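Local atomic coordinates of beta-1,4-mannanase (Aplysia kurodai, PDB entry 3VUP), a protein that hydrolyses beta-1,4-mannosidic linkages of mannan, probably as a digestive enzyme of the sea hare. Residues L2-G7 and G217-M222; F107-N112 and G156-N161; Y259-Y264 and Y283-P288. All coordinates share one frame; numbering follows the deposited sequence.

In the fold
From the N terminus, the chain enters interaction 1 at once: residues 2-7 wait for 217-222, which closes a loop of more than two hundred residues. Nested inside it, interaction 2 joins 107-112 to 156-161, two neighbouring parallel strands of the eight-stranded TIM barrel. Interaction 3 follows in series, where 283-288 returns to 259-264 just before the next barrel strand. The Cys177-Cys244 disulfide crosses interaction 1, starting inside its loop and ending beyond it. The three meet on one sheet: strand 220-224 lies between 157-161 and 259-262. Interaction 1 thus ties the small N-terminal antiparallel sheet to a barrel that interactions 2 and 3 share, and Asp158 reaches Gln260 directly.

Interaction 1 of 3, residues L2-G7 and G217-M222; sequences LHIQNG and GALVTM
Leu219 reaches across to Leu2, and a single methyl of it carries most of the contact. Its CB leaves the backbone toward residues 2-7 and spans the gap without touching them. CG is anti to the carbonyl carbon (chi1 -55°), and with chi2 extended at 178° one methyl is carried straight onward. At CG the first neighbour appears, the carbonyl oxygen of Leu2. The tip, CD1, then settles against the base of the Leu2 fork, with Leu219 CD1 to Leu2 CG at 4.0 Å and the methyl Leu2 CD2 equally near. The same methyl also passes 3.9 Å from Leu2 O and rests on the backbone at His3 CA, while Ile4 CG1 skirts it more loosely at 4.4 Å from Leu219 CD1. The two leucine side chains cross at about a right angle, so one branch lies across the other and the two do not run alongside.

The contact joins the small N-terminal antiparallel sheet to the TIM barrel: strand 3-5, an outermost strand of that sheet, packs beside the residue that leads into barrel strand 220-224. Leu2 and Ile4 also pack on Phe9 of strand 8-11, and Leu2 on Val16.

No direct hydrogen bond joins the two segments. Where the hydrophobic packing ends, the carbonyl oxygens Leu2 O and Gly217 O come within 4.4 Å of each other, and as two acceptors they need an intermediary. Two waters lie between them, one 2.8 Å from Leu2 O and the other 2.7 Å from Gly217 O, each placed to donate to either oxygen.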
loop_
_atom_site.group_PDB
_atom_site.type_symbol
_atom_site.label_atom_id
_atom_site.label_comp_id
_atom_site.label_asym_id
_atom_site.label_seq_id
_atom_site.Cartn_x
_atom_site.Cartn_y
_atom_site.Cartn_z
ATOM N N LEU A 2 11.663 -7.226 8.533
ATOM C CA LEU A 2 10.563 -6.633 9.280
ATOM C C LEU A 2 9.524 -7.693 9.628
ATOM O O LEU A 2 9.193 -8.542 8.806
ATOM C CB LEU A 2 9.928 -5.532 8.439
ATOM C CG LEU A 2 8.848 -4.672 9.095
ATOM C CD1 LEU A 2 9.416 -3.835 10.225
ATOM C CD2 LEU A 2 8.202 -3.765 8.058
ATOM N N HIS A 3 9.018 -7.649 10.853
ATOM C CA HIS A 3 7.973 -8.563 11.265
ATOM C C HIS A 3 7.104 -7.873 12.303
ATOM O O HIS A 3 7.356 -6.718 12.675
ATOM C CB HIS A 3 8.568 -9.876 11.798
ATOM C CG HIS A 3 9.500 -9.698 12.954
ATOM N ND1 HIS A 3 9.154 -10.014 14.250
ATOM C CD2 HIS A 3 10.767 -9.224 13.009
ATOM C CE1 HIS A 3 10.169 -9.744 15.054
ATOM N NE2 HIS A 3 11.162 -9.270 14.325
ATOM N N ILE A 4 6.081 -8.577 12.758
ATOM C CA ILE A 4 5.169 -8.050 13.752
ATOM C C ILE A 4 5.186 -8.994 14.945
ATOM O O ILE A 4 4.987 -10.194 14.805
ATOM C CB ILE A 4 3.757 -7.882 13.171
ATOM C CG1 ILE A 4 3.792 -6.809 12.075
ATOM C CG2 ILE A 4 2.776 -7.507 14.267
ATOM C CD1 ILE A 4 2.555 -6.743 11.222
ATOM N N GLN A 5 5.486 -8.443 16.114
ATOM C CA GLN A 5 5.629 -9.233 17.322
ATOM C C GLN A 5 4.789 -8.549 18.383
ATOM O O GLN A 5 4.900 -7.339 18.577
ATOM C CB GLN A 5 7.107 -9.290 17.736
ATOM C CG GLN A 5 7.446 -10.254 18.864
ATOM C CD GLN A 5 8.948 -10.436 19.048
ATOM O OE1 GLN A 5 9.753 -9.943 18.252
ATOM N NE2 GLN A 5 9.330 -11.149 20.098
ATOM N N ASN A 6 3.923 -9.314 19.042
ATOM C CA ASN A 6 3.035 -8.761 20.061
ATOM C C ASN A 6 2.234 -7.557 19.565
ATOM O O ASN A 6 1.983 -6.616 20.317
ATOM C CB ASN A 6 3.830 -8.389 21.314
ATOM C CG ASN A 6 4.617 -9.557 21.864
ATOM O OD1 ASN A 6 4.121 -10.681 21.916
ATOM N ND2 ASN A 6 5.857 -9.300 22.268
ATOM N N GLY A 7 1.857 -7.581 18.290
ATOM C CA GLY A 7 1.003 -6.548 17.730
ATOM C C GLY A 7 1.696 -5.293 17.227
ATOM O O GLY A 7 1.034 -4.321 16.867
ATOM N N GLY A 217 7.613 -15.310 5.130
ATOM C CA GLY A 217 7.981 -14.228 6.023
ATOM C C GLY A 217 7.684 -12.822 5.537
ATOM O O GLY A 217 7.999 -11.860 6.238
ATOM N N ALA A 218 7.081 -12.690 4.359
ATOM C CA ALA A 218 6.704 -11.375 3.851
ATOM C C ALA A 218 5.438 -10.853 4.515
ATOM O O ALA A 218 4.563 -11.625 4.909
ATOM C CB ALA A 218 6.524 -11.423 2.338
ATOM N N LEU A 219 5.343 -9.533 4.611
ATOM C CA LEU A 219 4.148 -8.880 5.120
ATOM C C LEU A 219 3.325 -8.319 3.974
ATOM O O LEU A 219 3.877 -7.909 2.945
ATOM C CB LEU A 219 4.518 -7.752 6.083
ATOM C CG LEU A 219 5.413 -8.138 7.268
ATOM C CD1 LEU A 219 5.729 -6.911 8.118
ATOM C CD2 LEU A 219 4.766 -9.227 8.110
ATOM N N VAL A 220 2.009 -8.277 4.174
ATOM C CA VAL A 220 1.089 -7.816 3.144
ATOM C C VAL A 220 0.109 -6.799 3.731
ATOM O O VAL A 220 -0.411 -6.972 4.852
ATOM C CB VAL A 220 0.315 -9.004 2.505
ATOM C CG1 VAL A 220 -0.578 -8.513 1.368
ATOM C CG2 VAL A 220 1.292 -10.043 1.987
ATOM N N THR A 221 -0.137 -5.741 2.961
ATOM C CA THR A 221 -1.091 -4.706 3.335
ATOM C C THR A 221 -1.859 -4.261 2.078
ATOM O O THR A 221 -1.689 -4.831 0.995
ATOM C CB THR A 221 -0.368 -3.504 4.002
ATOM O OG1 THR A 221 -1.322 -2.602 4.579
ATOM C CG2 THR A 221 0.486 -2.755 3.002
ATOM N N MET A 222 -2.686 -3.233 2.244
ATOM C CA MET A 222 -3.454 -2.620 1.170
ATOM C C MET A 222 -3.821 -1.233 1.687
ATOM O O MET A 222 -4.169 -1.075 2.859
ATOM C CB MET A 222 -4.676 -3.487 0.836
ATOM C CG MET A 222 -5.681 -2.877 -0.129
ATOM S SD MET A 222 -6.816 -1.730 0.703
ATOM C CE MET A 222 -7.461 -2.812 1.977
HETATM O O HOH W 1 9.241 -9.279 6.109
HETATM O O HOH W 2 8.711 -11.405 8.789
#

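Interaction 2 of 3, residues F107-N112 and G156-N161; sequences FPCLWN and GWDLMN
Asp158 N donates to Pro108 O and Asp158 O accepts from Leu110 N at 2.8 Å, the alternating exchange of parallel neighbours. The pairing resumes at Asn161 N to Trp111 O (2.8 Å), with a weak bond from Trp111 N to Leu159 O between. On the barrel's outer side, Pro108 CB and Leu110 CD2 meet the six-membered ring of Trp157 obliquely, beneath helix 130-147. On the inner side, Cys109 SG packs against the Asp158 carboxylate and Asn161 CB. Beyond it, Asn112 and Asn161 leave the same face with CG anti to the backbone N (chi1 -179° and -174°), which extends them side by side, amide planes 47° apart: Asn161 ND2 donates to Asn112 OD1 at 2.9 Å from above the acceptor's carbonyl plane.

Further out, Arg60 pairs with Asp158 OD2, which Gln260 NE2 also binds, and with Asn161 OD1. In clan A glycosidases, an asparagine ending the fourth barrel strand immediately precedes the acid/base glutamate, and Asn161 fits that place; its ND2 also hydrogen-bonds a Tris molecule, probably from the crystallisation liquor. With both ends of its amide engaged, Asn161 is probably fixed in rotation, and the buried charge of Asp158 is probably balanced by Arg60.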
loop_
_atom_site.group_PDB
_atom_site.type_symbol
_atom_site.label_atom_id
_atom_site.label_comp_id
_atom_site.label_asym_id
_atom_site.label_seq_id
_atom_site.Cartn_x
_atom_site.Cartn_y
_atom_site.Cartn_z
ATOM N N PHE A 107 8.068 -0.595 0.272
ATOM C CA PHE A 107 6.701 -1.095 0.230
ATOM C C PHE A 107 6.160 -0.926 -1.185
ATOM O O PHE A 107 5.561 0.091 -1.508
ATOM C CB PHE A 107 5.848 -0.359 1.275
ATOM C CG PHE A 107 6.326 -0.582 2.683
ATOM C CD1 PHE A 107 5.778 -1.579 3.464
ATOM C CD2 PHE A 107 7.363 0.174 3.203
ATOM C CE1 PHE A 107 6.243 -1.806 4.751
ATOM C CE2 PHE A 107 7.832 -0.049 4.494
ATOM C CZ PHE A 107 7.271 -1.038 5.267
ATOM N N PRO A 108 6.405 -1.916 -2.052
ATOM C CA PRO A 108 5.882 -1.824 -3.416
ATOM C C PRO A 108 4.367 -1.955 -3.396
ATOM O O PRO A 108 3.828 -2.834 -2.719
ATOM C CB PRO A 108 6.505 -3.042 -4.112
ATOM C CG PRO A 108 7.667 -3.447 -3.236
ATOM C CD PRO A 108 7.207 -3.132 -1.845
ATOM N N CYS A 109 3.696 -1.087 -4.148
ATOM C CA CYS A 109 2.246 -1.130 -4.277
ATOM C C CYS A 109 1.910 -1.639 -5.674
ATOM O O CYS A 109 2.238 -0.993 -6.669
ATOM C CB CYS A 109 1.649 0.257 -4.035
ATOM S SG CYS A 109 -0.137 0.326 -4.266
ATOM N N LEU A 110 1.264 -2.797 -5.743
ATOM C CA LEU A 110 1.101 -3.491 -7.017
ATOM C C LEU A 110 0.122 -2.797 -7.959
ATOM O O LEU A 110 0.480 -2.515 -9.102
ATOM C CB LEU A 110 0.686 -4.941 -6.788
ATOM C CG LEU A 110 1.690 -5.790 -6.015
ATOM C CD1 LEU A 110 1.113 -7.183 -5.822
ATOM C CD2 LEU A 110 3.038 -5.829 -6.728
ATOM N N TRP A 111 -1.091 -2.519 -7.473
ATOM C CA TRP A 111 -2.194 -2.071 -8.317
ATOM C C TRP A 111 -2.782 -0.756 -7.811
ATOM O O TRP A 111 -2.521 -0.332 -6.678
ATOM C CB TRP A 111 -3.297 -3.124 -8.341
ATOM C CG TRP A 111 -2.853 -4.477 -8.803
ATOM C CD1 TRP A 111 -2.673 -5.587 -8.027
ATOM C CD2 TRP A 111 -2.547 -4.876 -10.149
ATOM N NE1 TRP A 111 -2.268 -6.643 -8.798
ATOM C CE2 TRP A 111 -2.185 -6.235 -10.103
ATOM C CE3 TRP A 111 -2.522 -4.212 -11.382
ATOM C CZ2 TRP A 111 -1.827 -6.952 -11.246
ATOM C CZ3 TRP A 111 -2.167 -4.926 -12.516
ATOM C CH2 TRP A 111 -1.820 -6.279 -12.437
ATOM N N ASN A 112 -3.604 -0.124 -8.648
ATOM C CA ASN A 112 -4.220 1.150 -8.313
ATOM C C ASN A 112 -5.663 1.179 -8.806
ATOM O O ASN A 112 -5.940 0.798 -9.949
ATOM C CB ASN A 112 -3.443 2.283 -8.989
ATOM C CG ASN A 112 -3.997 3.659 -8.676
ATOM O OD1 ASN A 112 -4.536 3.891 -7.591
ATOM N ND2 ASN A 112 -3.851 4.591 -9.622
ATOM N N GLY A 156 7.184 -4.691 2.917
ATOM C CA GLY A 156 5.946 -5.418 2.733
ATOM C C GLY A 156 5.335 -5.080 1.396
ATOM O O GLY A 156 5.703 -4.089 0.758
ATOM N N TRP A 157 4.402 -5.917 0.974
ATOM C CA TRP A 157 3.721 -5.762 -0.302
ATOM C C TRP A 157 2.362 -5.114 -0.077
ATOM O O TRP A 157 1.561 -5.617 0.702
ATOM C CB TRP A 157 3.505 -7.127 -0.961
ATOM C CG TRP A 157 4.771 -7.832 -1.349
ATOM C CD1 TRP A 157 5.403 -8.833 -0.659
ATOM C CD2 TRP A 157 5.560 -7.602 -2.527
ATOM N NE1 TRP A 157 6.528 -9.235 -1.333
ATOM C CE2 TRP A 157 6.650 -8.498 -2.480
ATOM C CE3 TRP A 157 5.451 -6.729 -3.619
ATOM C CZ2 TRP A 157 7.628 -8.544 -3.480
ATOM C CZ3 TRP A 157 6.428 -6.770 -4.609
ATOM C CH2 TRP A 157 7.500 -7.675 -4.533
ATOM N N ASP A 158 2.116 -3.991 -0.744
ATOM C CA ASP A 158 0.814 -3.332 -0.715
ATOM C C ASP A 158 0.088 -3.787 -1.984
ATOM O O ASP A 158 0.493 -3.453 -3.100
ATOM C CB ASP A 158 1.017 -1.815 -0.680
ATOM C CG ASP A 158 -0.282 -1.014 -0.740
ATOM O OD1 ASP A 158 -1.338 -1.573 -1.105
ATOM O OD2 ASP A 158 -0.212 0.212 -0.458
ATOM N N LEU A 159 -0.980 -4.560 -1.822
ATOM C CA LEU A 159 -1.648 -5.137 -2.987
ATOM C C LEU A 159 -2.313 -4.111 -3.883
ATOM O O LEU A 159 -2.375 -4.291 -5.092
ATOM C CB LEU A 159 -2.703 -6.144 -2.553
ATOM C CG LEU A 159 -2.197 -7.323 -1.736
ATOM C CD1 LEU A 159 -3.337 -8.288 -1.501
ATOM C CD2 LEU A 159 -1.034 -8.021 -2.421
ATOM N N MET A 160 -2.863 -3.058 -3.295
ATOM C CA MET A 160 -3.660 -2.139 -4.083
ATOM C C MET A 160 -3.845 -0.805 -3.418
ATOM O O MET A 160 -4.234 -0.703 -2.243
ATOM C CB MET A 160 -5.035 -2.734 -4.380
ATOM C CG MET A 160 -5.913 -1.853 -5.277
ATOM S SD MET A 160 -7.436 -2.653 -5.808
ATOM C CE MET A 160 -7.098 -2.864 -7.546
ATOM N N ASN A 161 -3.599 0.233 -4.201
ATOM C CA ASN A 161 -3.939 1.573 -3.789
ATOM C C ASN A 161 -5.416 1.884 -3.983
ATOM O O ASN A 161 -5.918 1.871 -5.110
ATOM C CB ASN A 161 -3.139 2.589 -4.583
ATOM C CG ASN A 161 -3.377 3.975 -4.076
ATOM O OD1 ASN A 161 -2.985 4.293 -2.957
ATOM N ND2 ASN A 161 -4.075 4.796 -4.852
#

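Interaction 3 of 3, residues Y259-Y264 and Y283-P288; sequences YQFHSY and YGLHKP. With SO4 (sulfate ion), chain D.
Leu285 pushes its CD1 methyl into the notch between two aromatic rings, 3.6 Å from Tyr259 CD2 and 3.8 Å from Phe261 CZ. It meets the phenylalanine at its edge, near the ring plane, and the tyrosine obliquely. Phe261 is itself a bump for the next hollow: its CE2 corner sits above the centre of the Tyr283 ring, a T-shaped pair with centroids of the two rings 4.9 Å apart and planes at 68°. The hydroxyl of Tyr283 is tied down by Val273 O.

Lys287 fills a different surface. Its aliphatic stem crosses one face of Tyr259, with Lys287 CD 3.8 Å from the centroid of that ring in a CH-pi contact, and the bend at chi4 (-68°) then turns NZ to a salt bridge with Asp242 and a hydrogen bond with Phe256 O. With an alanine in place of Tyr259, the Lys287 stem would probably lose the face it lies on and the notch around Leu285 one of its walls.

Residues 283-288 end the loop that links barrel strand 259-262 to 289-293, with no helix among the 18 residues between the two segments. Tyr259 N donates to Pro288 O at 2.9 Å, joining the loop end to the start of the strand.

Beside the Tyr259 hydroxyl, a sulfate probably taken from the crystallisation liquor occupies the hollow bordered by Leu285 and His286. Tyr259 OH donates to sulfate O3 at 2.7 Å, while His286 offers its backbone N to O2 and, along a nearly straight line (175°), its ND1 to O4, 2.8 Å from that nitrogen. Three donors from two residues, Tyr259 and His286, meet the anion, which probably suits this spot to negative charge, and the sulfate would probably favour a protonated His286.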
loop_
_atom_site.group_PDB
_atom_site.type_symbol
_atom_site.label_atom_id
_atom_site.label_comp_id
_atom_site.label_asym_id
_atom_site.label_seq_id
_atom_site.Cartn_x
_atom_site.Cartn_y
_atom_site.Cartn_z
ATOM N N TYR A 259 -2.765 -2.873 8.568
ATOM C CA TYR A 259 -3.655 -2.007 7.833
ATOM C C TYR A 259 -2.960 -0.688 7.499
ATOM O O TYR A 259 -1.984 -0.297 8.146
ATOM C CB TYR A 259 -4.904 -1.754 8.656
ATOM C CG TYR A 259 -5.809 -2.947 8.877
ATOM C CD1 TYR A 259 -6.338 -3.662 7.808
ATOM C CD2 TYR A 259 -6.202 -3.314 10.161
ATOM C CE1 TYR A 259 -7.217 -4.720 8.021
ATOM C CE2 TYR A 259 -7.090 -4.366 10.380
ATOM C CZ TYR A 259 -7.599 -5.060 9.308
ATOM O OH TYR A 259 -8.498 -6.090 9.494
ATOM N N GLN A 260 -3.484 -0.009 6.486
ATOM C CA GLN A 260 -2.887 1.212 5.971
ATOM C C GLN A 260 -3.999 2.170 5.584
ATOM O O GLN A 260 -4.763 1.901 4.666
ATOM C CB GLN A 260 -2.018 0.899 4.754
ATOM C CG GLN A 260 -1.376 2.147 4.166
ATOM C CD GLN A 260 -0.906 2.005 2.734
ATOM O OE1 GLN A 260 -0.832 2.998 2.009
ATOM N NE2 GLN A 260 -0.597 0.782 2.307
ATOM N N PHE A 261 -4.106 3.267 6.325
ATOM C CA PHE A 261 -5.125 4.284 6.072
ATOM C C PHE A 261 -4.514 5.456 5.308
ATOM O O PHE A 261 -3.409 5.897 5.623
ATOM C CB PHE A 261 -5.627 4.899 7.382
ATOM C CG PHE A 261 -6.366 3.967 8.325
ATOM C CD1 PHE A 261 -6.810 2.701 7.971
ATOM C CD2 PHE A 261 -6.645 4.428 9.603
ATOM C CE1 PHE A 261 -7.506 1.908 8.895
ATOM C CE2 PHE A 261 -7.339 3.659 10.514
ATOM C CZ PHE A 261 -7.776 2.400 10.159
ATOM N N HIS A 262 -5.261 6.011 4.358
ATOM C CA HIS A 262 -4.926 7.315 3.803
ATOM C C HIS A 262 -5.848 8.345 4.434
ATOM O O HIS A 262 -6.993 8.033 4.759
ATOM C CB HIS A 262 -5.076 7.306 2.288
ATOM C CG HIS A 262 -4.226 6.275 1.631
ATOM N ND1 HIS A 262 -4.353 5.939 0.298
ATOM C CD2 HIS A 262 -3.236 5.495 2.122
ATOM C CE1 HIS A 262 -3.477 4.999 0.001
ATOM N NE2 HIS A 262 -2.793 4.702 1.093
ATOM N N SER A 263 -5.352 9.562 4.618
ATOM C CA SER A 263 -6.185 10.586 5.221
ATOM C C SER A 263 -5.887 11.969 4.687
ATOM O O SER A 263 -4.778 12.481 4.823
ATOM C CB SER A 263 -6.053 10.569 6.745
ATOM O OG SER A 263 -6.951 11.488 7.356
ATOM N N TYR A 264 -6.921 12.574 4.114
ATOM C CA TYR A 264 -6.857 13.910 3.552
ATOM C C TYR A 264 -8.074 14.698 4.011
ATOM O O TYR A 264 -9.190 14.181 4.037
ATOM C CB TYR A 264 -6.871 13.829 2.030
ATOM C CG TYR A 264 -5.685 13.136 1.402
ATOM C CD1 TYR A 264 -4.503 13.827 1.159
ATOM C CD2 TYR A 264 -5.748 11.797 1.035
ATOM C CE1 TYR A 264 -3.426 13.219 0.560
ATOM C CE2 TYR A 264 -4.664 11.174 0.439
ATOM C CZ TYR A 264 -3.505 11.896 0.194
ATOM O OH TYR A 264 -2.418 11.326 -0.426
ATOM N N TYR A 283 -10.280 2.799 16.203
ATOM C CA TYR A 283 -10.754 2.036 15.052
ATOM C C TYR A 283 -11.136 0.599 15.376
ATOM O O TYR A 283 -11.718 -0.082 14.540
ATOM C CB TYR A 283 -9.741 2.133 13.896
ATOM C CG TYR A 283 -9.622 3.573 13.450
ATOM C CD1 TYR A 283 -10.543 4.113 12.559
ATOM C CD2 TYR A 283 -8.660 4.417 13.991
ATOM C CE1 TYR A 283 -10.486 5.443 12.190
ATOM C CE2 TYR A 283 -8.594 5.742 13.628
ATOM C CZ TYR A 283 -9.509 6.255 12.733
ATOM O OH TYR A 283 -9.426 7.585 12.391
ATOM N N GLY A 284 -10.802 0.139 16.579
ATOM C CA GLY A 284 -11.211 -1.183 17.024
ATOM C C GLY A 284 -10.554 -2.326 16.272
ATOM O O GLY A 284 -11.124 -3.407 16.144
ATOM N N LEU A 285 -9.344 -2.082 15.780
ATOM C CA LEU A 285 -8.606 -3.066 15.003
ATOM C C LEU A 285 -7.538 -3.743 15.851
ATOM O O LEU A 285 -7.265 -3.332 16.983
ATOM C CB LEU A 285 -8.012 -2.412 13.750
ATOM C CG LEU A 285 -9.072 -1.777 12.839
ATOM C CD1 LEU A 285 -8.420 -0.956 11.743
ATOM C CD2 LEU A 285 -10.012 -2.814 12.240
ATOM N N HIS A 286 -6.952 -4.801 15.300
ATOM C CA HIS A 286 -5.998 -5.637 16.025
ATOM C C HIS A 286 -4.764 -5.943 15.188
ATOM O O HIS A 286 -4.148 -6.999 15.325
ATOM C CB HIS A 286 -6.669 -6.931 16.458
ATOM C CG HIS A 286 -7.870 -6.710 17.319
ATOM N ND1 HIS A 286 -9.121 -6.449 16.802
ATOM C CD2 HIS A 286 -8.001 -6.662 18.665
ATOM C CE1 HIS A 286 -9.976 -6.274 17.793
ATOM N NE2 HIS A 286 -9.321 -6.397 18.934
ATOM N N LYS A 287 -4.427 -5.007 14.310
ATOM C CA LYS A 287 -3.176 -5.023 13.563
ATOM C C LYS A 287 -2.578 -3.625 13.656
ATOM O O LYS A 287 -3.304 -2.667 13.904
ATOM C CB LYS A 287 -3.404 -5.350 12.076
ATOM C CG LYS A 287 -4.276 -6.555 11.778
ATOM C CD LYS A 287 -4.409 -6.769 10.265
ATOM C CE LYS A 287 -5.466 -7.804 9.909
ATOM N NZ LYS A 287 -5.048 -9.166 10.339
ATOM N N PRO A 288 -1.265 -3.494 13.419
ATOM C CA PRO A 288 -0.695 -2.152 13.283
ATOM C C PRO A 288 -1.417 -1.370 12.189
ATOM O O PRO A 288 -1.833 -1.955 11.181
ATOM C CB PRO A 288 0.757 -2.430 12.883
ATOM C CG PRO A 288 1.041 -3.814 13.396
ATOM C CD PRO A 288 -0.255 -4.550 13.238
HETATM S S SO4 D . -8.847 -6.955 13.180
HETATM O O1 SO4 D . -8.671 -8.291 13.731
HETATM O O2 SO4 D . -7.547 -6.310 13.075
HETATM O O3 SO4 D . -9.438 -7.035 11.857
HETATM O O4 SO4 D . -9.685 -6.177 14.090
#